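Local coordinates for protein AvrRxo1-ORF2 (Xanthomonas oryzae pv. oryzicola, PDB 4Z8T) that binds the type III effector AvrRxo1-ORF1, which carries a polynucleotide kinase domain, and probably acts as its chaperone, at residues 14-17 with 18-21; 76-79 with 80-83. All blocks are in the same frame, centred on the assembly; numbering follows the deposited sequence.

Overall arrangement
AvrRxo1-ORF2 is an all-helical chain in which the two contacts come in series. Contact 1 is a pair of successive turns within the long helix 6-38; contact 2 follows later, where helix 63-77 ends and a short loop leads into helix 84-94. They lie on opposite sides of the centre of the chain, their centres 26 Å apart and their nearest atoms about 11 Å apart, so neither touches the other. Both nevertheless reach chains of AvrRxo1-ORF1, and residues 14-21 also meet the second copy of AvrRxo1-ORF2. AvrRxo1-ORF1 chains are thus met by the long helix and by the end of helix 63-77 with the turn after it, consistent with a chaperone-like binding protein.

Contact 1. Residues 14-17 with 18-21; sequences KKLK and ERNK
Glu18 N bonds to Lys14 O at 3.1 Å, the first of four consecutive i to i+4 hydrogen bonds within residues 14-21, two successive turns inside a longer alpha helix. Arg19 N bonds to Lys15 O at 3.0 Å, and Asn20 N and Lys21 N continue the ladder to the carbonyls of Leu16 and Lys17. On one flank Lys15 and Glu18 extend from the helix in the same direction, alongside each other. A kink at chi2 (-55°) turns the lysine chain along the straight glutamate, which brings NZ to the carboxylate. Their ends form a long salt bridge, Lys15 NZ to Glu18 OE1 at 3.7 Å, probably a modest electrostatic tie. Lys15 CD passes 3.9 Å from Glu18 OE1, so the lysine's methylenes run past the carboxylate. On another flank the Asn20 side chain lies slantwise to that of Leu16, with Leu16 CD1 3.8 Å from Asn20 ND2. Leu16 CD1 also reaches Arg19 CD at 4.0 Å, so this buried leucine packs against the aliphatic part of the arginine as well. Two of the charged ends reach other subunits: Lys17 NZ makes a salt bridge with Asp229 of AvrRxo1-ORF1, and Arg19 NH1 one with Asp27 of the second AvrRxo1-ORF2 subunit. This part of helix 6-38 therefore meets both the effector and the other copy of its own protein.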
ATOM      1  N   LYS B  14      16.595  10.132  -6.523  1.00 19.06           N
ATOM      2  CA  LYS B  14      17.296   9.045  -7.204  1.00 20.10           C
ATOM      3  C   LYS B  14      16.859   7.673  -6.666  1.00 18.39           C
ATOM      4  O   LYS B  14      16.539   6.754  -7.436  1.00 21.53           O
ATOM      5  CB  LYS B  14      18.808   9.220  -7.017  1.00 20.19           C
ATOM      6  CG  LYS B  14      19.645   8.211  -7.776  1.00 27.75           C
ATOM      7  CD  LYS B  14      21.114   8.531  -7.554  1.00 30.83           C
ATOM      8  CE  LYS B  14      22.012   7.581  -8.313  1.00 34.28           C
ATOM      9  NZ  LYS B  14      23.442   7.821  -7.936  1.00 40.26           N
ATOM     10  N   LYS B  15      16.831   7.544  -5.348  1.00 19.72           N
ATOM     11  CA  LYS B  15      16.503   6.272  -4.715  1.00 19.62           C
ATOM     12  C   LYS B  15      15.036   5.925  -4.935  1.00 19.72           C
ATOM     13  O   LYS B  15      14.684   4.758  -5.138  1.00 18.81           O
ATOM     14  CB  LYS B  15      16.829   6.319  -3.219  1.00 21.49           C
ATOM     15  CG  LYS B  15      18.321   6.373  -2.923  1.00 23.35           C
ATOM     16  CD  LYS B  15      19.025   5.202  -3.609  1.00 28.17           C
ATOM     17  CE  LYS B  15      20.489   5.100  -3.183  1.00 36.30           C
ATOM     18  NZ  LYS B  15      21.161   3.970  -3.902  1.00 39.21           N
ATOM     19  N   LEU B  16      14.172   6.937  -4.895  1.00 18.48           N
ATOM     20  CA  LEU B  16      12.760   6.711  -5.159  1.00 18.26           C
ATOM     21  C   LEU B  16      12.527   6.263  -6.606  1.00 19.70           C
ATOM     22  O   LEU B  16      11.682   5.411  -6.865  1.00 18.46           O
ATOM     23  CB  LEU B  16      11.934   7.968  -4.830  1.00 18.40           C
ATOM     24  CG  LEU B  16      10.425   7.861  -5.001  1.00 19.24           C
ATOM     25  CD1 LEU B  16       9.811   6.696  -4.196  1.00 20.07           C
ATOM     26  CD2 LEU B  16       9.816   9.186  -4.567  1.00 19.06           C
ATOM     27  N   LYS B  17      13.273   6.833  -7.553  1.00 17.59           N
ATOM     28  CA  LYS B  17      13.214   6.370  -8.936  1.00 20.72           C
ATOM     29  C   LYS B  17      13.592   4.893  -9.043  1.00 22.31           C
ATOM     30  O   LYS B  17      12.957   4.137  -9.778  1.00 20.18           O
ATOM     31  CB  LYS B  17      14.147   7.188  -9.822  1.00 24.13           C
ATOM     32  CG  LYS B  17      13.553   8.481 -10.330  1.00 23.94           C
ATOM     33  CD  LYS B  17      14.553   9.238 -11.203  1.00 27.57           C
ATOM     34  CE  LYS B  17      14.886   8.452 -12.456  1.00 28.90           C
ATOM     35  NZ  LYS B  17      15.796   9.215 -13.364  1.00 34.77           N
ATOM     36  N   GLU B  18      14.631   4.488  -8.321  1.00 21.82           N
ATOM     37  CA  GLU B  18      15.028   3.078  -8.329  1.00 22.06           C
ATOM     38  C   GLU B  18      13.939   2.178  -7.777  1.00 22.20           C
ATOM     39  O   GLU B  18      13.649   1.125  -8.341  1.00 23.21           O
ATOM     40  CB  GLU B  18      16.314   2.870  -7.530  1.00 22.23           C
ATOM     41  CG  GLU B  18      17.502   3.591  -8.098  1.00 27.78           C
ATOM     42  CD  GLU B  18      18.771   3.320  -7.309  1.00 34.74           C
ATOM     43  OE1 GLU B  18      18.722   2.515  -6.350  1.00 36.32           O
ATOM     44  OE2 GLU B  18      19.817   3.917  -7.650  1.00 35.51           O
ATOM     45  N   ARG B  19      13.355   2.590  -6.656  1.00 20.49           N
ATOM     46  CA  ARG B  19      12.271   1.847  -6.032  1.00 22.52           C
ATOM     47  C   ARG B  19      11.116   1.676  -7.001  1.00 21.44           C
ATOM     48  O   ARG B  19      10.610   0.572  -7.189  1.00 20.84           O
ATOM     49  CB  ARG B  19      11.781   2.588  -4.785  1.00 20.35           C
ATOM     50  CG  ARG B  19      10.602   1.926  -4.061  1.00 19.92           C
ATOM     51  CD  ARG B  19       9.992   2.898  -3.059  1.00 23.60           C
ATOM     52  NE  ARG B  19       8.948   2.296  -2.233  1.00 24.15           N
ATOM     53  CZ  ARG B  19       9.177   1.632  -1.101  1.00 24.80           C
ATOM     54  NH1 ARG B  19      10.412   1.482  -0.647  1.00 25.17           N
ATOM     55  NH2 ARG B  19       8.169   1.120  -0.416  1.00 32.09           N
ATOM     56  N   ASN B  20      10.686   2.776  -7.617  1.00 19.95           N
ATOM     57  CA  ASN B  20       9.507   2.717  -8.472  1.00 18.81           C
ATOM     58  C   ASN B  20       9.773   1.944  -9.758  1.00 21.28           C
ATOM     59  O   ASN B  20       8.880   1.318 -10.310  1.00 23.49           O
ATOM     60  CB  ASN B  20       8.992   4.135  -8.780  1.00 19.13           C
ATOM     61  CG  ASN B  20       8.361   4.796  -7.572  1.00 20.94           C
ATOM     62  OD1 ASN B  20       7.989   4.126  -6.594  1.00 22.75           O
ATOM     63  ND2 ASN B  20       8.226   6.122  -7.631  1.00 20.07           N
ATOM     64  N   LYS B  21      11.020   1.969 -10.215  1.00 21.91           N
ATOM     65  CA  LYS B  21      11.410   1.192 -11.387  1.00 23.87           C
ATOM     66  C   LYS B  21      11.322  -0.303 -11.082  1.00 22.58           C
ATOM     67  O   LYS B  21      10.849  -1.096 -11.907  1.00 24.44           O
ATOM     68  CB  LYS B  21      12.839   1.543 -11.798  1.00 27.01           C
ATOM     69  CG  LYS B  21      13.357   0.698 -12.952  1.00 30.94           C
ATOM     70  CD  LYS B  21      14.806   1.036 -13.302  1.00 37.83           C
ATOM     71  CE  LYS B  21      15.143   0.582 -14.725  1.00 46.19           C
ATOM     72  NZ  LYS B  21      16.587   0.748 -15.075  1.00 51.88           N
TER

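Contact 2. Residues 76-79 with 80-83; sequences VEYP and NVMT
The Tyr78 ring has Val81 CG2 obliquely beside it, and the closest meeting is at the ring's root, where Tyr78 CB lies 3.6 Å from Val81 CG2. Phe87 and Ile90 of helix 84-94 pack on the tyrosine, as does Pro211 of AvrRxo1-ORF1, and the phenol OH hydrogen-bonds to Ser215 of that effector chain. The second flat group, the proline ring, follows directly: Pro79 CB lies 3.2 Å from Asn80 N, a closeness set by the chain itself, and the ring packs on Val280 of AvrRxo1-ORF1. Residues 78-81 form a type I beta turn, with Pro79 and Asn80 at its two corners. Proline suits the first corner because its ring holds phi near the -60° needed there (here -65°). The turn is closed by Val81 N to Tyr78 O at 3.1 Å, with an N-H...O angle of 149°; the donor stands above the carbonyl plane, 60° out of it. Val81 CB is 3.4 Å from Tyr78 O, so the valine lies against the tyrosine carbonyl as well as its CB. This turn carries the chain from the end of helix 63-77 toward helix 84-94. Met82, present as selenomethionine, bends at both chi2 and chi3, which brings Met82 CE within 3.1 Å of Pro79 O. Its backbone N hydrogen-bonds to Glu86 OE1. Thr83 occupies the N-cap position of helix 84-94, where its side chain caps a backbone N just beyond residue 83; Thr83 OG1 also makes a weak hydrogen bond to Glu86 OE1.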
ATOM      1  N   VAL B  76      -1.172  -5.645 -16.369  1.00 19.98           N
ATOM      2  CA  VAL B  76      -1.096  -5.125 -15.002  1.00 20.71           C
ATOM      3  C   VAL B  76      -2.403  -4.498 -14.545  1.00 22.93           C
ATOM      4  O   VAL B  76      -2.852  -4.730 -13.421  1.00 21.91           O
ATOM      5  CB  VAL B  76       0.043  -4.118 -14.853  1.00 21.08           C
ATOM      6  CG1 VAL B  76       0.097  -3.578 -13.435  1.00 21.76           C
ATOM      7  CG2 VAL B  76       1.357  -4.775 -15.196  1.00 23.66           C
ATOM      8  N   GLU B  77      -3.030  -3.716 -15.415  1.00 18.97           N
ATOM      9  CA  GLU B  77      -4.238  -2.999 -15.009  1.00 20.43           C
ATOM     10  C   GLU B  77      -5.524  -3.782 -15.182  1.00 24.22           C
ATOM     11  O   GLU B  77      -6.505  -3.515 -14.497  1.00 23.03           O
ATOM     12  CB  GLU B  77      -4.351  -1.685 -15.770  1.00 20.37           C
ATOM     13  CG  GLU B  77      -3.314  -0.665 -15.418  1.00 20.81           C
ATOM     14  CD  GLU B  77      -3.576   0.634 -16.146  1.00 22.63           C
ATOM     15  OE1 GLU B  77      -2.680   1.102 -16.883  1.00 23.27           O
ATOM     16  OE2 GLU B  77      -4.696   1.179 -15.991  1.00 22.70           O
ATOM     17  N   TYR B  78      -5.535  -4.744 -16.102  1.00 23.83           N
ATOM     18  CA  TYR B  78      -6.757  -5.508 -16.353  1.00 27.59           C
ATOM     19  C   TYR B  78      -6.496  -7.006 -16.284  1.00 30.73           C
ATOM     20  O   TYR B  78      -6.635  -7.716 -17.292  1.00 30.24           O
ATOM     21  CB  TYR B  78      -7.390  -5.095 -17.693  1.00 26.49           C
ATOM     22  CG  TYR B  78      -7.783  -3.631 -17.698  1.00 25.17           C
ATOM     23  CD1 TYR B  78      -9.034  -3.225 -17.256  1.00 30.24           C
ATOM     24  CD2 TYR B  78      -6.883  -2.655 -18.103  1.00 25.40           C
ATOM     25  CE1 TYR B  78      -9.387  -1.891 -17.234  1.00 28.25           C
ATOM     26  CE2 TYR B  78      -7.223  -1.312 -18.085  1.00 24.07           C
ATOM     27  CZ  TYR B  78      -8.481  -0.941 -17.648  1.00 27.29           C
ATOM     28  OH  TYR B  78      -8.825   0.386 -17.621  1.00 26.62           O
ATOM     29  N   PRO B  79      -6.108  -7.490 -15.089  1.00 30.38           N
ATOM     30  CA  PRO B  79      -5.709  -8.892 -14.934  1.00 31.68           C
ATOM     31  C   PRO B  79      -6.848  -9.872 -15.183  1.00 36.05           C
ATOM     32  O   PRO B  79      -6.570 -11.009 -15.564  1.00 37.97           O
ATOM     33  CB  PRO B  79      -5.252  -8.968 -13.469  1.00 32.36           C
ATOM     34  CG  PRO B  79      -5.981  -7.873 -12.781  1.00 33.21           C
ATOM     35  CD  PRO B  79      -6.075  -6.767 -13.801  1.00 31.03           C
ATOM     36  N   ASN B  80      -8.093  -9.451 -14.971  1.00 36.76           N
ATOM     37  CA  ASN B  80      -9.240 -10.339 -15.158  1.00 39.06           C
ATOM     38  C   ASN B  80      -9.765 -10.361 -16.595  1.00 40.20           C
ATOM     39  O   ASN B  80     -10.668 -11.136 -16.923  1.00 40.83           O
ATOM     40  CB  ASN B  80     -10.366  -9.984 -14.184  1.00 40.34           C
ATOM     41  CG  ASN B  80      -9.937 -10.097 -12.728  1.00 41.75           C
ATOM     42  OD1 ASN B  80      -9.110 -10.938 -12.368  1.00 43.69           O
ATOM     43  ND2 ASN B  80     -10.495  -9.235 -11.883  1.00 45.61           N
ATOM     44  N   VAL B  81      -9.207  -9.499 -17.441  1.00 38.84           N
ATOM     45  CA  VAL B  81      -9.507  -9.501 -18.871  1.00 39.45           C
ATOM     46  C   VAL B  81      -8.693 -10.602 -19.547  1.00 39.23           C
ATOM     47  O   VAL B  81      -7.467 -10.613 -19.461  1.00 37.83           O
ATOM     48  CB  VAL B  81      -9.181  -8.133 -19.506  1.00 37.43           C
ATOM     49  CG1 VAL B  81      -9.241  -8.207 -21.025  1.00 38.20           C
ATOM     50  CG2 VAL B  81     -10.132  -7.068 -18.974  1.00 35.50           C
HETATM   51  N   MSE B  82      -9.376 -11.529 -20.218  1.00 41.42           N
HETATM   52  CA  MSE B  82      -8.719 -12.731 -20.733  1.00 42.48           C
HETATM   53  C   MSE B  82      -8.312 -12.646 -22.206  1.00 41.62           C
HETATM   54  O   MSE B  82      -7.426 -13.382 -22.661  1.00 41.32           O
HETATM   55  CB  MSE B  82      -9.619 -13.950 -20.515  1.00 44.66           C
HETATM   56  CG  MSE B  82      -9.884 -14.274 -19.059  1.00 43.33           C
HETATM   57 SE   MSE B  82      -8.275 -14.891 -18.165  1.00 51.32          SE
HETATM   58  CE  MSE B  82      -8.071 -13.426 -16.899  1.00 40.10           C
ATOM     59  N   THR B  83      -8.951 -11.739 -22.942  1.00 42.63           N
ATOM     60  CA  THR B  83      -8.797 -11.676 -24.392  1.00 41.59           C
ATOM     61  C   THR B  83      -8.517 -10.267 -24.912  1.00 42.59           C
ATOM     62  O   THR B  83      -8.918  -9.281 -24.294  1.00 41.20           O
ATOM     63  CB  THR B  83     -10.058 -12.220 -25.087  1.00 45.30           C
ATOM     64  OG1 THR B  83     -11.212 -11.527 -24.595  1.00 46.04           O
ATOM     65  CG2 THR B  83     -10.217 -13.703 -24.800  1.00 46.13           C
TER